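Local structure of D-glucosaminate-6-phosphate ammonia lyase (Salmonella typhimurium, 7LCE) at residues T266-E278 with D289-I302. The protein belongs to the selenocysteine synthase-like proteins of the PLP-dependent aminotransferase clan and carries pyridoxal phosphate bound covalently as a Schiff base. Residues are numbered along the deposited sequence; the frame is centred on the assembly and turned at random.
Sequences TTVTAAQLQPVAE and DIEQDEAGRAIWRI
L273 shows how one leucine can join a helix to both strands of a hairpin. Its CB lies 3.6 Å from I290 CD1, on strand 289-292. With CG anti to the carbonyl carbon (chi1 -69°), the branch reaches the second strand: CD1 touches both W300 CB (3.9 Å) and I302 CG1, with W300 O near, while CD2 packs against I302 CD1 at 3.6 Å. V276, one turn on, crosses the I302 side chain at about a right angle, and A277 CB faces both isoleucines. At the helix start A270 CB sits over one face of the W300 indole in a CH-pi contact, 4.2 Å from the centroid of the six-membered ring; Q292 CG, from the hairpin itself, lies over the opposite face, toward its rim. A capping box starts the helix: Q272 N gives to T269 OG1, T269 N to Q272 OE1. At the turn, D293 forms salt bridges with R297 and R301. Segment 270-278 runs nearly parallel to 300-302 (3°); P345 and helix 352-365 add to the apolar layer. The helix packs on an antiparallel sheet, completed by strand 340-343, in an alpha+beta unit consistent with the small C-terminal domain of fold type I PLP enzymes.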
# COMPACT_ATOMS: atom_id res chain seq x y z
N THR A 266 61.73 -9.33 -17.10
CA THR A 266 62.68 -10.42 -16.94
C THR A 266 62.18 -11.33 -15.82
O THR A 266 62.30 -11.01 -14.64
CB THR A 266 64.07 -9.89 -16.63
OG1 THR A 266 64.03 -9.09 -15.44
CG2 THR A 266 64.59 -9.05 -17.78
N THR A 267 61.60 -12.47 -16.20
CA THR A 267 61.12 -13.42 -15.22
C THR A 267 62.30 -14.18 -14.61
O THR A 267 63.32 -14.41 -15.25
CB THR A 267 60.15 -14.41 -15.86
OG1 THR A 267 60.78 -15.06 -16.97
CG2 THR A 267 58.90 -13.68 -16.35
N VAL A 268 62.14 -14.56 -13.34
CA VAL A 268 63.21 -15.24 -12.62
C VAL A 268 63.35 -16.66 -13.16
O VAL A 268 62.40 -17.45 -13.11
CB VAL A 268 62.95 -15.24 -11.11
CG1 VAL A 268 64.12 -15.83 -10.37
CG2 VAL A 268 62.66 -13.82 -10.63
N THR A 269 64.53 -16.99 -13.67
CA THR A 269 64.76 -18.32 -14.20
C THR A 269 65.02 -19.30 -13.06
O THR A 269 65.39 -18.92 -11.95
CB THR A 269 65.93 -18.33 -15.18
OG1 THR A 269 67.16 -18.16 -14.45
CG2 THR A 269 65.79 -17.21 -16.19
N ALA A 270 64.81 -20.59 -13.36
CA ALA A 270 65.09 -21.62 -12.36
C ALA A 270 66.56 -21.65 -11.99
O ALA A 270 66.91 -21.99 -10.85
CB ALA A 270 64.64 -22.99 -12.88
N ALA A 271 67.45 -21.29 -12.92
CA ALA A 271 68.87 -21.24 -12.61
C ALA A 271 69.16 -20.19 -11.54
O ALA A 271 70.01 -20.41 -10.67
CB ALA A 271 69.68 -20.95 -13.88
N GLN A 272 68.47 -19.05 -11.59
CA GLN A 272 68.69 -18.01 -10.59
C GLN A 272 68.22 -18.46 -9.22
O GLN A 272 68.82 -18.11 -8.20
CB GLN A 272 67.97 -16.73 -11.00
CG GLN A 272 68.50 -16.05 -12.24
CD GLN A 272 67.61 -14.92 -12.70
OE1 GLN A 272 66.98 -15.00 -13.76
NE2 GLN A 272 67.53 -13.86 -11.90
N LEU A 273 67.13 -19.23 -9.17
CA LEU A 273 66.57 -19.70 -7.91
C LEU A 273 67.38 -20.83 -7.29
O LEU A 273 67.31 -21.04 -6.08
CB LEU A 273 65.13 -20.16 -8.12
CG LEU A 273 64.12 -19.05 -8.43
CD1 LEU A 273 62.71 -19.60 -8.49
CD2 LEU A 273 64.23 -17.96 -7.38
N GLN A 274 68.15 -21.56 -8.11
CA GLN A 274 68.85 -22.74 -7.61
C GLN A 274 69.81 -22.44 -6.47
O GLN A 274 69.82 -23.21 -5.50
CB GLN A 274 69.57 -23.41 -8.79
CG GLN A 274 70.25 -24.72 -8.45
CD GLN A 274 69.28 -25.76 -7.94
OE1 GLN A 274 68.10 -25.76 -8.29
NE2 GLN A 274 69.78 -26.65 -7.09
N PRO A 275 70.64 -21.38 -6.50
CA PRO A 275 71.48 -21.09 -5.33
C PRO A 275 70.68 -20.91 -4.05
O PRO A 275 71.09 -21.40 -2.99
CB PRO A 275 72.20 -19.80 -5.73
CG PRO A 275 72.27 -19.86 -7.21
CD PRO A 275 70.98 -20.50 -7.64
N VAL A 276 69.54 -20.22 -4.12
CA VAL A 276 68.72 -20.01 -2.93
C VAL A 276 68.14 -21.32 -2.43
O VAL A 276 68.01 -21.54 -1.22
CB VAL A 276 67.62 -18.98 -3.22
CG1 VAL A 276 66.84 -18.65 -1.95
CG2 VAL A 276 68.22 -17.72 -3.84
N ALA A 277 67.77 -22.22 -3.35
CA ALA A 277 67.23 -23.51 -2.94
C ALA A 277 68.28 -24.35 -2.22
O ALA A 277 67.98 -25.03 -1.23
CB ALA A 277 66.67 -24.26 -4.14
N GLU A 278 69.53 -24.32 -2.70
CA GLU A 278 70.59 -25.08 -2.06
C GLU A 278 70.91 -24.51 -0.68
O GLU A 278 71.20 -25.27 0.25
CB GLU A 278 71.83 -25.11 -2.94
CG GLU A 278 71.67 -25.97 -4.19
CD GLU A 278 72.89 -25.96 -5.08
OE1 GLU A 278 74.02 -26.00 -4.55
OE2 GLU A 278 72.73 -25.92 -6.32
N ASP A 289 63.34 -26.96 -2.99
CA ASP A 289 63.48 -27.33 -4.39
C ASP A 289 62.58 -26.42 -5.22
O ASP A 289 61.59 -25.88 -4.72
CB ASP A 289 63.10 -28.79 -4.64
CG ASP A 289 61.67 -29.10 -4.26
OD1 ASP A 289 61.30 -28.87 -3.09
OD2 ASP A 289 60.91 -29.57 -5.14
N ILE A 290 62.95 -26.24 -6.48
CA ILE A 290 62.21 -25.39 -7.40
C ILE A 290 61.11 -26.20 -8.07
O ILE A 290 61.31 -27.34 -8.48
CB ILE A 290 63.17 -24.78 -8.44
CG1 ILE A 290 64.35 -24.13 -7.72
CG2 ILE A 290 62.44 -23.77 -9.32
CD1 ILE A 290 65.46 -23.71 -8.65
N GLU A 291 59.93 -25.58 -8.19
CA GLU A 291 58.75 -26.23 -8.76
C GLU A 291 58.04 -25.23 -9.67
O GLU A 291 57.73 -24.12 -9.25
CB GLU A 291 57.80 -26.73 -7.67
CG GLU A 291 56.65 -27.58 -8.18
CD GLU A 291 55.43 -27.54 -7.27
OE1 GLU A 291 55.35 -26.64 -6.41
OE2 GLU A 291 54.56 -28.42 -7.42
N GLN A 292 57.80 -25.64 -10.91
CA GLN A 292 57.05 -24.83 -11.86
C GLN A 292 55.55 -24.90 -11.59
O GLN A 292 55.04 -25.85 -10.99
CB GLN A 292 57.36 -25.26 -13.29
CG GLN A 292 57.19 -24.15 -14.32
CD GLN A 292 57.36 -24.64 -15.74
OE1 GLN A 292 57.91 -25.72 -15.97
NE2 GLN A 292 56.87 -23.86 -16.69
N ASP A 293 54.85 -23.87 -12.06
CA ASP A 293 53.40 -23.78 -11.92
C ASP A 293 52.70 -24.86 -12.74
O ASP A 293 53.14 -25.23 -13.83
CB ASP A 293 52.92 -22.39 -12.33
CG ASP A 293 51.46 -22.15 -11.97
OD1 ASP A 293 51.12 -22.29 -10.78
OD2 ASP A 293 50.67 -21.82 -12.88
N GLU A 294 51.59 -25.37 -12.19
CA GLU A 294 50.86 -26.48 -12.79
C GLU A 294 50.51 -26.24 -14.25
O GLU A 294 50.79 -27.08 -15.12
CB GLU A 294 49.58 -26.75 -11.98
CG GLU A 294 49.83 -27.25 -10.57
CD GLU A 294 50.36 -28.67 -10.53
OE1 GLU A 294 50.05 -29.45 -11.46
OE2 GLU A 294 51.09 -29.00 -9.57
N ALA A 295 49.88 -25.10 -14.56
CA ALA A 295 49.49 -24.76 -15.92
C ALA A 295 50.68 -24.68 -16.88
O ALA A 295 50.51 -24.38 -18.07
CB ALA A 295 48.72 -23.44 -15.94
N GLY A 296 51.89 -24.94 -16.38
CA GLY A 296 53.11 -24.89 -17.16
C GLY A 296 53.67 -23.52 -17.43
O GLY A 296 54.75 -23.42 -18.04
N ARG A 297 52.96 -22.45 -17.06
CA ARG A 297 53.44 -21.07 -17.20
C ARG A 297 54.90 -20.91 -16.75
O ARG A 297 55.40 -21.68 -15.93
CB ARG A 297 52.55 -20.11 -16.40
CG ARG A 297 51.19 -19.86 -17.03
CD ARG A 297 50.41 -18.82 -16.25
NE ARG A 297 50.16 -19.25 -14.88
CZ ARG A 297 49.54 -18.52 -13.96
NH1 ARG A 297 49.09 -17.31 -14.23
NH2 ARG A 297 49.36 -19.02 -12.74
N ALA A 298 55.57 -19.89 -17.28
CA ALA A 298 56.95 -19.56 -16.94
C ALA A 298 57.06 -18.99 -15.53
O ALA A 298 57.74 -17.98 -15.32
CB ALA A 298 57.53 -18.57 -17.95
N ILE A 299 56.41 -19.63 -14.56
CA ILE A 299 56.43 -19.19 -13.16
C ILE A 299 57.08 -20.28 -12.33
O ILE A 299 56.54 -21.39 -12.20
CB ILE A 299 55.03 -18.86 -12.64
CG1 ILE A 299 54.27 -18.00 -13.64
CG2 ILE A 299 55.11 -18.18 -11.28
CD1 ILE A 299 52.80 -17.88 -13.34
N TRP A 300 58.25 -19.97 -11.77
CA TRP A 300 59.03 -20.88 -10.94
C TRP A 300 58.99 -20.40 -9.50
O TRP A 300 59.05 -19.19 -9.24
CB TRP A 300 60.47 -20.95 -11.44
CG TRP A 300 60.57 -21.30 -12.89
CD1 TRP A 300 60.58 -20.44 -13.94
CD2 TRP A 300 60.67 -22.62 -13.45
NE1 TRP A 300 60.67 -21.13 -15.12
CE2 TRP A 300 60.73 -22.47 -14.85
CE3 TRP A 300 60.72 -23.90 -12.90
CZ2 TRP A 300 60.84 -23.56 -15.71
CZ3 TRP A 300 60.83 -24.98 -13.76
CH2 TRP A 300 60.89 -24.80 -15.15
N ARG A 301 58.88 -21.34 -8.56
CA ARG A 301 58.79 -21.01 -7.14
C ARG A 301 59.69 -21.94 -6.35
O ARG A 301 59.99 -23.06 -6.78
CB ARG A 301 57.35 -21.13 -6.63
CG ARG A 301 56.35 -20.19 -7.29
CD ARG A 301 54.94 -20.41 -6.75
NE ARG A 301 53.97 -19.50 -7.36
CZ ARG A 301 53.19 -19.81 -8.38
NH1 ARG A 301 53.23 -21.01 -8.95
NH2 ARG A 301 52.33 -18.90 -8.84
N ILE A 302 60.11 -21.47 -5.17
CA ILE A 302 60.99 -22.23 -4.29
C ILE A 302 60.12 -22.88 -3.23
O ILE A 302 59.69 -22.24 -2.26
CB ILE A 302 62.08 -21.36 -3.66
CG1 ILE A 302 62.94 -20.69 -4.73
CG2 ILE A 302 62.95 -22.18 -2.72
CD1 ILE A 302 63.85 -19.61 -4.18